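450aa long hypothetical fmu protein (Pyrococcus horikoshii, PDB 2YXL) is an archaeal homologue of bacterial Fmu/RsmB methyltransferases and probably transfers a methyl group from S-adenosylmethionine to C5 of cytosines in RNA. Local coordinates at residues A17-I22 and S115-S120; D83-A88 and S120-Y125; E216-I221 and A247-S252; K240-E245 and K273-A278. All blocks are in the same frame, centred on the assembly; numbering follows the deposited sequence.

Contact 1. Residues A17-I22 and S115-S120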
loop_
_atom_site.group_PDB
_atom_site.type_symbol
_atom_site.label_atom_id
_atom_site.label_comp_id
_atom_site.label_asym_id
_atom_site.label_seq_id
_atom_site.Cartn_x
_atom_site.Cartn_y
_atom_site.Cartn_z
ATOM N N ALA A 17 -12.745 12.794 -13.841
ATOM C CA ALA A 17 -12.499 12.090 -12.585
ATOM C C ALA A 17 -11.232 11.229 -12.585
ATOM O O ALA A 17 -10.404 11.369 -11.681
ATOM C CB ALA A 17 -13.724 11.260 -12.185
ATOM N N ILE A 18 -11.072 10.346 -13.575
ATOM C CA ILE A 18 -9.885 9.475 -13.606
ATOM C C ILE A 18 -8.625 10.257 -13.921
ATOM O O ILE A 18 -7.562 9.928 -13.410
ATOM C CB ILE A 18 -9.952 8.286 -14.615
ATOM C CG1 ILE A 18 -11.203 8.326 -15.480
ATOM C CG2 ILE A 18 -9.725 6.946 -13.897
ATOM C CD1 ILE A 18 -10.992 9.063 -16.769
ATOM N N ILE A 19 -8.743 11.276 -14.772
ATOM C CA ILE A 19 -7.607 12.139 -15.082
ATOM C C ILE A 19 -7.088 12.782 -13.797
ATOM O O ILE A 19 -5.892 12.715 -13.514
ATOM C CB ILE A 19 -7.939 13.215 -16.151
ATOM C CG1 ILE A 19 -8.234 12.550 -17.501
ATOM C CG2 ILE A 19 -6.779 14.220 -16.288
ATOM C CD1 ILE A 19 -8.818 13.480 -18.549
ATOM N N GLU A 20 -7.991 13.373 -13.014
ATOM C CA GLU A 20 -7.615 13.981 -11.740
ATOM C C GLU A 20 -7.098 12.943 -10.738
ATOM O O GLU A 20 -6.162 13.219 -9.988
ATOM C CB GLU A 20 -8.762 14.820 -11.155
ATOM C CG GLU A 20 -8.446 15.458 -9.795
ATOM C CD GLU A 20 -8.806 16.940 -9.699
ATOM O OE1 GLU A 20 -8.202 17.634 -8.850
ATOM O OE2 GLU A 20 -9.675 17.420 -10.458
ATOM N N ALA A 21 -7.687 11.749 -10.743
ATOM C CA ALA A 21 -7.248 10.674 -9.850
ATOM C C ALA A 21 -5.847 10.185 -10.208
ATOM O O ALA A 21 -5.025 9.937 -9.323
ATOM C CB ALA A 21 -8.242 9.514 -9.864
ATOM N N ILE A 22 -5.589 10.051 -11.507
ATOM C CA ILE A 22 -4.289 9.619 -12.007
ATOM C C ILE A 22 -3.237 10.706 -11.770
ATOM O O ILE A 22 -2.099 10.403 -11.391
ATOM C CB ILE A 22 -4.366 9.196 -13.502
ATOM C CG1 ILE A 22 -5.235 7.936 -13.671
ATOM C CG2 ILE A 22 -2.985 8.971 -14.101
ATOM C CD1 ILE A 22 -4.774 6.702 -12.884
ATOM N N SER A 115 -9.668 17.430 -23.092
ATOM C CA SER A 115 -8.855 18.521 -23.617
ATOM C C SER A 115 -9.148 19.817 -22.881
ATOM O O SER A 115 -8.229 20.544 -22.502
ATOM C CB SER A 115 -9.115 18.716 -25.109
ATOM O OG SER A 115 -8.634 17.614 -25.856
ATOM N N ASP A 116 -10.435 20.090 -22.678
ATOM C CA ASP A 116 -10.875 21.310 -22.015
ATOM C C ASP A 116 -10.492 21.318 -20.542
ATOM O O ASP A 116 -10.061 22.347 -20.014
ATOM C CB ASP A 116 -12.386 21.485 -22.165
ATOM C CG ASP A 116 -12.848 22.893 -21.842
ATOM O OD1 ASP A 116 -12.091 23.857 -22.107
ATOM O OD2 ASP A 116 -13.977 23.038 -21.331
ATOM N N PHE A 117 -10.641 20.166 -19.893
ATOM C CA PHE A 117 -10.359 20.034 -18.467
ATOM C C PHE A 117 -8.889 20.295 -18.129
ATOM O O PHE A 117 -8.595 21.046 -17.196
ATOM C CB PHE A 117 -10.806 18.659 -17.950
ATOM C CG PHE A 117 -10.484 18.413 -16.497
ATOM C CD1 PHE A 117 -9.637 17.372 -16.130
ATOM C CD2 PHE A 117 -11.026 19.219 -15.499
ATOM C CE1 PHE A 117 -9.334 17.134 -14.787
ATOM C CE2 PHE A 117 -10.732 18.991 -14.155
ATOM C CZ PHE A 117 -9.885 17.946 -13.797
ATOM N N ILE A 118 -7.975 19.694 -18.885
ATOM C CA ILE A 118 -6.546 19.877 -18.610
ATOM C C ILE A 118 -6.056 21.271 -18.996
ATOM O O ILE A 118 -5.117 21.789 -18.390
ATOM C CB ILE A 118 -5.647 18.741 -19.197
ATOM C CG1 ILE A 118 -5.643 18.749 -20.731
ATOM C CG2 ILE A 118 -6.067 17.371 -18.632
ATOM C CD1 ILE A 118 -4.749 17.679 -21.352
ATOM N N SER A 119 -6.719 21.881 -19.982
ATOM C CA SER A 119 -6.504 23.288 -20.321
ATOM C C SER A 119 -6.832 24.215 -19.154
ATOM O O SER A 119 -6.058 25.114 -18.843
ATOM C CB SER A 119 -7.337 23.693 -21.538
ATOM O OG SER A 119 -6.652 23.418 -22.742
ATOM N N SER A 120 -7.974 23.985 -18.507
ATOM C CA SER A 120 -8.405 24.808 -17.376
ATOM C C SER A 120 -7.508 24.637 -16.146
ATOM O O SER A 120 -7.400 25.544 -15.319
ATOM C CB SER A 120 -9.864 24.516 -17.016
ATOM O OG SER A 120 -10.002 23.207 -16.500
#
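The Phe117 ring is met at its edge by Glu20 OE2 and Ile19 CG2, and the His42 ring adds a steep approach, its plane turned about 80° from that of Phe117. This is helix-helix packing within the all-helical N-terminal part of the chain. The segments 17-22 and 115-120 of helices 12-24 and 104-121 cross at -42°, their axes 11.0 Å apart at closest approach, so side chains bridge the gap. Phe117 has CG anti to its backbone N (chi1 177°), which sends the ring across to the other helix. Glu20 OE2 lies in the ring plane, 3.4 Å from Phe117 CZ, where the ring hydrogens would probably present a slightly positive rim to the carboxylate. The other oxygen, OE1, forms a salt bridge with Arg121, so the two carboxylate oxygens divide between a ring edge and a charge. Ile19 slides past Phe117 and crosses Ile118 at about a right angle; its CG2 serves both, lying 4.2 Å from Phe117 CE1 and 4.0 Å from Ile118 CG2.

Contact 2. Residues D83-A88 and S120-Y125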
loop_
_atom_site.group_PDB
_atom_site.type_symbol
_atom_site.label_atom_id
_atom_site.label_comp_id
_atom_site.label_asym_id
_atom_site.label_seq_id
_atom_site.Cartn_x
_atom_site.Cartn_y
_atom_site.Cartn_z
ATOM N N ASP A 83 4.136 18.015 -18.698
ATOM C CA ASP A 83 3.237 18.535 -17.658
ATOM C C ASP A 83 2.394 17.405 -17.033
ATOM O O ASP A 83 1.945 16.506 -17.751
ATOM C CB ASP A 83 2.343 19.625 -18.272
ATOM C CG ASP A 83 1.147 19.981 -17.399
ATOM O OD1 ASP A 83 0.130 19.251 -17.461
ATOM O OD2 ASP A 83 1.214 20.997 -16.669
ATOM N N PRO A 84 2.166 17.460 -15.700
ATOM C CA PRO A 84 1.486 16.389 -14.953
ATOM C C PRO A 84 0.054 16.096 -15.421
ATOM O O PRO A 84 -0.372 14.933 -15.398
ATOM C CB PRO A 84 1.453 16.917 -13.514
ATOM C CG PRO A 84 2.458 17.986 -13.456
ATOM C CD PRO A 84 2.544 18.582 -14.817
ATOM N N TRP A 85 -0.679 17.131 -15.830
ATOM C CA TRP A 85 -2.057 16.949 -16.300
ATOM C C TRP A 85 -2.073 16.299 -17.675
ATOM O O TRP A 85 -2.910 15.434 -17.949
ATOM C CB TRP A 85 -2.839 18.272 -16.295
ATOM C CG TRP A 85 -3.091 18.766 -14.906
ATOM C CD1 TRP A 85 -2.364 19.700 -14.224
ATOM C CD2 TRP A 85 -4.116 18.322 -14.010
ATOM N NE1 TRP A 85 -2.882 19.876 -12.964
ATOM C CE2 TRP A 85 -3.957 19.043 -12.805
ATOM C CE3 TRP A 85 -5.156 17.389 -14.108
ATOM C CZ2 TRP A 85 -4.803 18.864 -11.706
ATOM C CZ3 TRP A 85 -5.997 17.210 -13.012
ATOM C CH2 TRP A 85 -5.812 17.942 -11.827
ATOM N N LEU A 86 -1.134 16.712 -18.527
ATOM C CA LEU A 86 -0.967 16.101 -19.840
ATOM C C LEU A 86 -0.605 14.623 -19.707
ATOM O O LEU A 86 -1.257 13.772 -20.312
ATOM C CB LEU A 86 0.085 16.848 -20.662
ATOM C CG LEU A 86 0.304 16.391 -22.107
ATOM C CD1 LEU A 86 -0.983 16.438 -22.937
ATOM C CD2 LEU A 86 1.383 17.242 -22.757
ATOM N N ARG A 87 0.415 14.324 -18.899
ATOM C CA ARG A 87 0.838 12.944 -18.663
ATOM C C ARG A 87 -0.322 12.070 -18.184
ATOM O O ARG A 87 -0.516 10.968 -18.691
ATOM C CB ARG A 87 2.013 12.879 -17.675
ATOM C CG ARG A 87 2.425 11.454 -17.278
ATOM C CD ARG A 87 3.767 11.386 -16.545
ATOM N NE ARG A 87 3.796 12.198 -15.328
ATOM C CZ ARG A 87 4.349 13.407 -15.239
ATOM N NH1 ARG A 87 4.316 14.060 -14.089
ATOM N NH2 ARG A 87 4.933 13.966 -16.292
ATOM N N ALA A 88 -1.082 12.571 -17.212
ATOM C CA ALA A 88 -2.242 11.862 -16.678
ATOM C C ALA A 88 -3.297 11.624 -17.757
ATOM O O ALA A 88 -3.832 10.521 -17.871
ATOM C CB ALA A 88 -2.837 12.620 -15.498
ATOM N N SER A 120 -7.974 23.985 -18.507
ATOM C CA SER A 120 -8.405 24.808 -17.376
ATOM C C SER A 120 -7.508 24.637 -16.146
ATOM O O SER A 120 -7.400 25.544 -15.319
ATOM C CB SER A 120 -9.864 24.516 -17.016
ATOM O OG SER A 120 -10.002 23.207 -16.500
ATOM N N ARG A 121 -6.868 23.475 -16.033
ATOM C CA ARG A 121 -5.906 23.231 -14.959
ATOM C C ARG A 121 -4.502 23.738 -15.297
ATOM O O ARG A 121 -3.668 23.887 -14.405
ATOM C CB ARG A 121 -5.868 21.746 -14.578
ATOM C CG ARG A 121 -7.128 21.241 -13.868
ATOM C CD ARG A 121 -7.395 21.995 -12.563
ATOM N NE ARG A 121 -8.716 21.690 -12.012
ATOM C CZ ARG A 121 -8.952 20.786 -11.062
ATOM N NH1 ARG A 121 -10.190 20.583 -10.633
ATOM N NH2 ARG A 121 -7.957 20.083 -10.532
ATOM N N THR A 122 -4.247 24.015 -16.576
ATOM C CA THR A 122 -2.915 24.438 -17.028
ATOM C C THR A 122 -2.975 25.644 -17.968
ATOM O O THR A 122 -3.059 26.785 -17.515
ATOM C CB THR A 122 -2.105 23.265 -17.688
ATOM O OG1 THR A 122 -2.758 22.823 -18.885
ATOM C CG2 THR A 122 -1.963 22.083 -16.741
ATOM N N HIS A 123 -2.934 25.382 -19.271
ATOM C CA HIS A 123 -2.951 26.417 -20.303
ATOM C C HIS A 123 -3.634 25.831 -21.545
ATOM O O HIS A 123 -3.533 24.628 -21.784
ATOM C CB HIS A 123 -1.517 26.844 -20.629
ATOM C CG HIS A 123 -1.422 28.034 -21.534
ATOM N ND1 HIS A 123 -1.418 27.926 -22.909
ATOM C CD2 HIS A 123 -1.313 29.356 -21.261
ATOM C CE1 HIS A 123 -1.318 29.131 -23.444
ATOM N NE2 HIS A 123 -1.253 30.016 -22.465
ATOM N N PRO A 124 -4.355 26.664 -22.325
ATOM C CA PRO A 124 -4.965 26.186 -23.575
ATOM C C PRO A 124 -4.044 25.367 -24.496
ATOM O O PRO A 124 -4.515 24.427 -25.140
ATOM C CB PRO A 124 -5.405 27.481 -24.259
ATOM C CG PRO A 124 -5.721 28.385 -23.130
ATOM C CD PRO A 124 -4.695 28.080 -22.073
ATOM N N TYR A 125 -2.757 25.710 -24.551
ATOM C CA TYR A 125 -1.806 25.007 -25.424
ATOM C C TYR A 125 -1.638 23.518 -25.099
ATOM O O TYR A 125 -1.383 22.719 -26.000
ATOM C CB TYR A 125 -0.424 25.671 -25.417
ATOM C CG TYR A 125 -0.322 27.018 -26.097
ATOM C CD1 TYR A 125 -1.345 27.505 -26.916
ATOM C CD2 TYR A 125 0.830 27.799 -25.948
ATOM C CE1 TYR A 125 -1.234 28.751 -27.543
ATOM C CE2 TYR A 125 0.949 29.036 -26.571
ATOM C CZ TYR A 125 -0.082 29.503 -27.365
ATOM O OH TYR A 125 0.038 30.727 -27.979
#
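Arg121 lays its CB over one face of the Trp85 indole, 3.8 Å from the centroid of the five-membered ring and only 9° off the normal, a CH-pi contact. The arginine chain, bent at chi2 (-60°), then runs on past the six-membered ring and brings NH2, paired with Glu20, to 3.3 Å from Trp85 CH2. The guanidinium plane stands 79° from the indole, so the two groups do not stack. Thr122 adds its methyl: CG2 lies 3.5 Å from Trp85 CD1 and 3.4 Å from Asp83 OD2, while its OG1 is hydrogen-bonded to Ile118 O. Behind this shell, Asp83 is the N-cap of helix 84-99. Its OD1 accepts Leu86 N at 3.0 Å through the anti lone pair and Trp85 N in a weaker, bent bond, fixing the carboxylate that Thr122 CG2 touches. An alanine in place of Trp85 would probably leave the aliphatic part of Arg121 without the surface it lies on and open a gap beside the Thr122 methyl. On the other side of the junction His123 caps helix 124-138, its ND1 accepting Tyr125 N. Trp85 also meets Arg23 in a cation-pi contact and touches Glu20, so the start of helix 84-99 sits between helix 12-24 and the turn linking helices 104-121 and 124-138.

Contact 3. Residues E216-I221 and A247-S252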
loop_
_atom_site.group_PDB
_atom_site.type_symbol
_atom_site.label_atom_id
_atom_site.label_comp_id
_atom_site.label_asym_id
_atom_site.label_seq_id
_atom_site.Cartn_x
_atom_site.Cartn_y
_atom_site.Cartn_z
ATOM N N GLU A 216 -10.004 -15.986 8.566
ATOM C CA GLU A 216 -9.865 -17.216 9.334
ATOM C C GLU A 216 -8.612 -17.215 10.198
ATOM O O GLU A 216 -8.510 -17.996 11.148
ATOM C CB GLU A 216 -9.853 -18.428 8.407
ATOM C CG GLU A 216 -11.155 -18.636 7.651
ATOM C CD GLU A 216 -11.205 -19.961 6.913
ATOM O OE1 GLU A 216 -12.173 -20.175 6.149
ATOM O OE2 GLU A 216 -10.288 -20.793 7.098
ATOM N N ARG A 217 -7.666 -16.337 9.867
ATOM C CA ARG A 217 -6.383 -16.280 10.562
ATOM C C ARG A 217 -6.408 -15.286 11.718
ATOM O O ARG A 217 -5.836 -15.545 12.776
ATOM C CB ARG A 217 -5.254 -15.944 9.585
ATOM C CG ARG A 217 -5.064 -16.986 8.495
ATOM C CD ARG A 217 -3.775 -16.761 7.723
ATOM N NE ARG A 217 -3.710 -17.628 6.553
ATOM C CZ ARG A 217 -3.974 -17.236 5.311
ATOM N NH1 ARG A 217 -3.894 -18.109 4.317
ATOM N NH2 ARG A 217 -4.308 -15.974 5.060
ATOM N N VAL A 218 -7.056 -14.146 11.501
ATOM C CA VAL A 218 -7.316 -13.187 12.574
ATOM C C VAL A 218 -8.760 -12.664 12.475
ATOM O O VAL A 218 -9.076 -11.818 11.636
ATOM C CB VAL A 218 -6.194 -12.083 12.703
ATOM C CG1 VAL A 218 -5.492 -11.837 11.386
ATOM C CG2 VAL A 218 -6.712 -10.791 13.335
ATOM N N PRO A 219 -9.650 -13.215 13.323
ATOM C CA PRO A 219 -11.097 -12.984 13.297
ATOM C C PRO A 219 -11.535 -11.532 13.514
ATOM O O PRO A 219 -12.731 -11.236 13.418
ATOM C CB PRO A 219 -11.613 -13.878 14.432
ATOM C CG PRO A 219 -10.546 -14.901 14.628
ATOM C CD PRO A 219 -9.277 -14.157 14.393
ATOM N N THR A 220 -10.589 -10.638 13.797
ATOM C CA THR A 220 -10.903 -9.210 13.882
ATOM C C THR A 220 -10.688 -8.503 12.542
ATOM O O THR A 220 -11.020 -7.322 12.394
ATOM C CB THR A 220 -10.112 -8.495 14.998
ATOM O OG1 THR A 220 -8.731 -8.861 14.926
ATOM C CG2 THR A 220 -10.661 -8.861 16.362
ATOM N N ILE A 221 -10.137 -9.236 11.575
ATOM C CA ILE A 221 -9.943 -8.731 10.218
ATOM C C ILE A 221 -11.123 -9.113 9.320
ATOM O O ILE A 221 -11.554 -10.272 9.291
ATOM C CB ILE A 221 -8.595 -9.223 9.607
ATOM C CG1 ILE A 221 -7.399 -8.536 10.289
ATOM C CG2 ILE A 221 -8.552 -9.024 8.083
ATOM C CD1 ILE A 221 -7.207 -7.057 9.930
ATOM N N ALA A 247 -1.891 -9.410 7.160
ATOM C CA ALA A 247 -0.484 -9.588 7.521
ATOM C C ALA A 247 -0.003 -8.579 8.573
ATOM O O ALA A 247 0.745 -8.931 9.486
ATOM C CB ALA A 247 0.394 -9.529 6.278
ATOM N N SER A 248 -0.452 -7.333 8.443
ATOM C CA SER A 248 -0.114 -6.283 9.397
ATOM C C SER A 248 -0.739 -6.503 10.774
ATOM O O SER A 248 -0.129 -6.178 11.794
ATOM C CB SER A 248 -0.519 -4.919 8.849
ATOM O OG SER A 248 0.243 -4.587 7.701
ATOM N N ALA A 249 -1.950 -7.057 10.798
ATOM C CA ALA A 249 -2.641 -7.368 12.052
ATOM C C ALA A 249 -1.957 -8.493 12.828
ATOM O O ALA A 249 -1.923 -8.469 14.059
ATOM C CB ALA A 249 -4.084 -7.725 11.784
ATOM N N VAL A 250 -1.428 -9.476 12.098
ATOM C CA VAL A 250 -0.702 -10.607 12.682
ATOM C C VAL A 250 0.555 -10.138 13.430
ATOM O O VAL A 250 0.870 -10.649 14.509
ATOM C CB VAL A 250 -0.333 -11.659 11.593
ATOM C CG1 VAL A 250 0.658 -12.697 12.125
ATOM C CG2 VAL A 250 -1.587 -12.341 11.058
ATOM N N ALA A 251 1.249 -9.156 12.855
ATOM C CA ALA A 251 2.460 -8.584 13.448
ATOM C C ALA A 251 2.294 -8.257 14.932
ATOM O O ALA A 251 3.031 -8.786 15.766
ATOM C CB ALA A 251 2.912 -7.350 12.669
ATOM N N SER A 252 1.316 -7.411 15.259
ATOM C CA SER A 252 1.062 -7.019 16.649
ATOM C C SER A 252 0.715 -8.201 17.549
ATOM O O SER A 252 1.130 -8.240 18.706
ATOM C CB SER A 252 -0.038 -5.960 16.732
ATOM O OG SER A 252 0.395 -4.730 16.179
#
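Ile221 and Ala249 meet because two torsions of the Ile221 side chain bring its end round to the helix: CG1 is anti to the carbonyl carbon (chi1 -71°) and chi2 is -72°, which sets both CG1 and CD1 3.7 Å from Ala249 CB. On the helix, Val250 has CG1 anti to its backbone N (chi1 169°); this turns CG2 to the loop, where it comes 4.0 Å from Val218 CG1. The other branch of Val218 leans on the alanine, CG2 lying 4.3 Å from Ala249 CB. The two valines meet at a slant, and the alanine methyl is shared between Val218 and Ile221. What puts these two residues on one side of the loop is a type I beta turn from Val218 to Ile221, closed by Ile221 N to Val218 O at 2.8 Å. The turn belongs to the link between the adjacent antiparallel strands 212-214 and 221-225 of the ferredoxin-like domain, and Ser215 OG is hydrogen-bonded to Val218 N just before it. Helix 246-255 packs in turn on helix 272-280 of the methyltransferase domain. Aliphatic carbons alone meet across the two segments and no hydrogen bond crosses between them, so apolar burial holds this patch, while an Arg217-Glu246 salt bridge ties the loop to the helix start.

Contact 4. Residues K240-E245 and K273-A278. With SFG (sinefungin), chain B.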
loop_
_atom_site.group_PDB
_atom_site.type_symbol
_atom_site.label_atom_id
_atom_site.label_comp_id
_atom_site.label_asym_id
_atom_site.label_seq_id
_atom_site.Cartn_x
_atom_site.Cartn_y
_atom_site.Cartn_z
ATOM N N LYS A 240 -14.625 2.491 15.043
ATOM C CA LYS A 240 -14.861 1.061 15.221
ATOM C C LYS A 240 -14.018 0.223 14.263
ATOM O O LYS A 240 -13.744 -0.949 14.540
ATOM C CB LYS A 240 -16.347 0.729 15.046
ATOM C CG LYS A 240 -17.264 1.365 16.086
ATOM C CD LYS A 240 -18.718 0.968 15.872
ATOM C CE LYS A 240 -19.611 1.568 16.946
ATOM N NZ LYS A 240 -21.049 1.279 16.696
ATOM N N ILE A 241 -13.617 0.826 13.142
ATOM C CA ILE A 241 -12.840 0.136 12.105
ATOM C C ILE A 241 -11.673 0.968 11.561
ATOM O O ILE A 241 -11.736 2.202 11.521
ATOM C CB ILE A 241 -13.726 -0.326 10.910
ATOM C CG1 ILE A 241 -14.415 0.868 10.235
ATOM C CG2 ILE A 241 -14.739 -1.378 11.355
ATOM C CD1 ILE A 241 -14.778 0.633 8.785
ATOM N N ILE A 242 -10.617 0.275 11.137
ATOM C CA ILE A 242 -9.439 0.902 10.533
ATOM C C ILE A 242 -8.927 0.033 9.378
ATOM O O ILE A 242 -8.971 -1.196 9.457
ATOM C CB ILE A 242 -8.317 1.161 11.592
ATOM C CG1 ILE A 242 -7.139 1.930 10.976
ATOM C CG2 ILE A 242 -7.861 -0.149 12.263
ATOM C CD1 ILE A 242 -6.166 2.530 11.995
ATOM N N VAL A 243 -8.462 0.671 8.306
ATOM C CA VAL A 243 -7.921 -0.053 7.152
ATOM C C VAL A 243 -6.570 -0.673 7.503
ATOM O O VAL A 243 -5.617 0.035 7.812
ATOM C CB VAL A 243 -7.772 0.857 5.897
ATOM C CG1 VAL A 243 -7.227 0.065 4.709
ATOM C CG2 VAL A 243 -9.104 1.496 5.529
ATOM N N GLN A 244 -6.505 -2.000 7.465
ATOM C CA GLN A 244 -5.272 -2.733 7.733
ATOM C C GLN A 244 -5.313 -4.099 7.059
ATOM O O GLN A 244 -6.336 -4.782 7.089
ATOM C CB GLN A 244 -5.044 -2.903 9.245
ATOM C CG GLN A 244 -3.740 -3.617 9.594
ATOM C CD GLN A 244 -3.472 -3.718 11.087
ATOM O OE1 GLN A 244 -4.240 -4.332 11.835
ATOM N NE2 GLN A 244 -2.357 -3.139 11.525
ATOM N N GLU A 245 -4.188 -4.487 6.465
ATOM C CA GLU A 245 -4.033 -5.808 5.868
ATOM C C GLU A 245 -3.935 -6.878 6.943
ATOM O O GLU A 245 -3.487 -6.607 8.060
ATOM C CB GLU A 245 -2.793 -5.860 4.969
ATOM C CG GLU A 245 -2.821 -4.908 3.773
ATOM C CD GLU A 245 -3.916 -5.229 2.756
ATOM O OE1 GLU A 245 -4.458 -6.359 2.752
ATOM O OE2 GLU A 245 -4.234 -4.336 1.945
ATOM N N LYS A 273 -0.600 -0.438 13.273
ATOM C CA LYS A 273 -0.088 -1.407 14.237
ATOM C C LYS A 273 -0.047 -0.881 15.670
ATOM O O LYS A 273 -0.363 -1.618 16.604
ATOM C CB LYS A 273 1.276 -1.940 13.808
ATOM C CG LYS A 273 1.223 -2.787 12.559
ATOM C CD LYS A 273 2.567 -3.413 12.253
ATOM C CE LYS A 273 2.591 -4.016 10.853
ATOM N NZ LYS A 273 2.409 -2.996 9.779
ATOM N N THR A 274 0.330 0.384 15.845
ATOM C CA THR A 274 0.378 0.981 17.187
ATOM C C THR A 274 -1.008 1.079 17.828
ATOM O O THR A 274 -1.144 0.933 19.041
ATOM C CB THR A 274 1.124 2.352 17.234
ATOM O OG1 THR A 274 0.725 3.083 18.399
ATOM C CG2 THR A 274 0.838 3.184 16.012
ATOM N N THR A 275 -2.031 1.303 17.010
ATOM C CA THR A 275 -3.408 1.299 17.495
ATOM C C THR A 275 -3.879 -0.126 17.837
ATOM O O THR A 275 -4.726 -0.314 18.713
ATOM C CB THR A 275 -4.372 2.022 16.510
ATOM O OG1 THR A 275 -5.545 2.452 17.209
ATOM C CG2 THR A 275 -4.771 1.129 15.341
ATOM N N HIS A 276 -3.308 -1.118 17.153
ATOM C CA HIS A 276 -3.576 -2.532 17.419
ATOM C C HIS A 276 -2.876 -3.000 18.702
ATOM O O HIS A 276 -3.439 -3.777 19.473
ATOM C CB HIS A 276 -3.137 -3.377 16.218
ATOM C CG HIS A 276 -3.667 -4.779 16.218
ATOM N ND1 HIS A 276 -4.735 -5.180 16.993
ATOM C CD2 HIS A 276 -3.297 -5.867 15.500
ATOM C CE1 HIS A 276 -4.982 -6.460 16.772
ATOM N NE2 HIS A 276 -4.125 -6.899 15.868
ATOM N N LEU A 277 -1.653 -2.515 18.923
ATOM C CA LEU A 277 -0.893 -2.833 20.136
ATOM C C LEU A 277 -1.651 -2.390 21.385
ATOM O O LEU A 277 -1.673 -3.102 22.390
ATOM C CB LEU A 277 0.495 -2.181 20.105
ATOM C CG LEU A 277 1.540 -2.602 19.062
ATOM C CD1 LEU A 277 2.657 -1.570 19.001
ATOM C CD2 LEU A 277 2.115 -3.987 19.338
ATOM N N ALA A 278 -2.283 -1.218 21.301
ATOM C CA ALA A 278 -3.094 -0.674 22.391
ATOM C C ALA A 278 -4.323 -1.534 22.719
ATOM O O ALA A 278 -4.717 -1.633 23.884
ATOM C CB ALA A 278 -3.510 0.748 22.074
HETATM N N SFG B . 3.896 0.823 11.293
HETATM C CA SFG B . 3.065 1.743 10.495
HETATM C C SFG B . 1.594 1.278 10.511
HETATM O O SFG B . 0.718 2.139 10.288
HETATM O OXT SFG B . 1.372 0.073 10.759
HETATM C CB SFG B . 3.611 1.844 9.058
HETATM C CG SFG B . 5.011 2.485 9.039
HETATM C CD SFG B . 5.559 2.686 7.617
HETATM N NE SFG B . 5.728 1.371 6.984
HETATM C "C5'" SFG B . 6.940 3.379 7.612
HETATM C "C4'" SFG B . 7.002 4.700 8.420
HETATM O "O4'" SFG B . 8.374 4.834 8.861
HETATM C "C3'" SFG B . 6.713 5.964 7.590
HETATM O "O3'" SFG B . 5.598 6.654 8.173
HETATM C "C2'" SFG B . 7.994 6.803 7.711
HETATM O "O2'" SFG B . 7.692 8.194 7.879
HETATM C "C1'" SFG B . 8.600 6.250 8.996
HETATM N N9 SFG B . 10.068 6.475 9.144
HETATM C C8 SFG B . 11.001 6.304 8.205
HETATM N N7 SFG B . 12.203 6.589 8.708
HETATM C C5 SFG B . 12.036 6.945 9.978
HETATM C C6 SFG B . 12.905 7.345 10.991
HETATM N N6 SFG B . 14.215 7.432 10.770
HETATM N N1 SFG B . 12.401 7.644 12.202
HETATM C C2 SFG B . 11.097 7.562 12.435
HETATM N N3 SFG B . 10.244 7.184 11.489
HETATM C C4 SFG B . 10.681 6.870 10.258
HETATM O O HOH W 1 -0.455 -1.700 9.550
#
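Lys273 ends the glycine-rich loop predicted to bind S-adenosylmethionine and lies in the first turn of helix 272-280 of the Rossmann-like methyltransferase domain; Gln244 faces it from just beyond strand 241-243, an outer strand of the ferredoxin-like sheet. The two side chains cross at about a right angle, Gln244 NE2 lying 3.7 Å from Lys273 CG. A water joins them to sinefungin: it accepts from Gln244 NE2 at 3.1 Å and from Lys273 NZ at 3.2 Å, and donates to the ligand's OXT at 2.8 Å. Lys273 N also donates to OXT at 3.2 Å, with a weak bond from NZ, which a bend at chi4 (63°) turns back to the ligand. NZ has its salt bridge with Asp337. Gln244 OE1 accepts from Arg190 and lies 4.1 Å from His276 CD2. Farther along, Ile242 CD1 and Thr275 CG2 meet tip to tip. A methionine replacing Lys273 would probably leave Asp337 without its salt-bridge mate and the water without one of its donors. Both ends of the Gln244 amide are engaged, which probably fixes its orientation, and the ferredoxin-like domain reaches the ligand carboxylate through one ordered water.

How the contacts relate
From the N terminus, contact 1 brings helix 12-24 to helix 104-121 across a largely helical loop. Contact 2 opens inside that loop, at the start of helix 84-99, and closes just beyond it, so the two cross; they share Ser120 and together tie helices 12-24, 84-99 and 104-121, at the turn into 124-138. Contacts 3 and 4 begin only after both have closed. They cross likewise: contact 3 closes a loop that includes strand 241-243, and contact 4 one that includes helix 246-255. Their centres are about 10 Å apart, and together they fasten the ferredoxin-like sheet to the methyltransferase domain. The centres of contacts 1 and 3 lie about 39 Å apart, on opposite sides of the chain's centre.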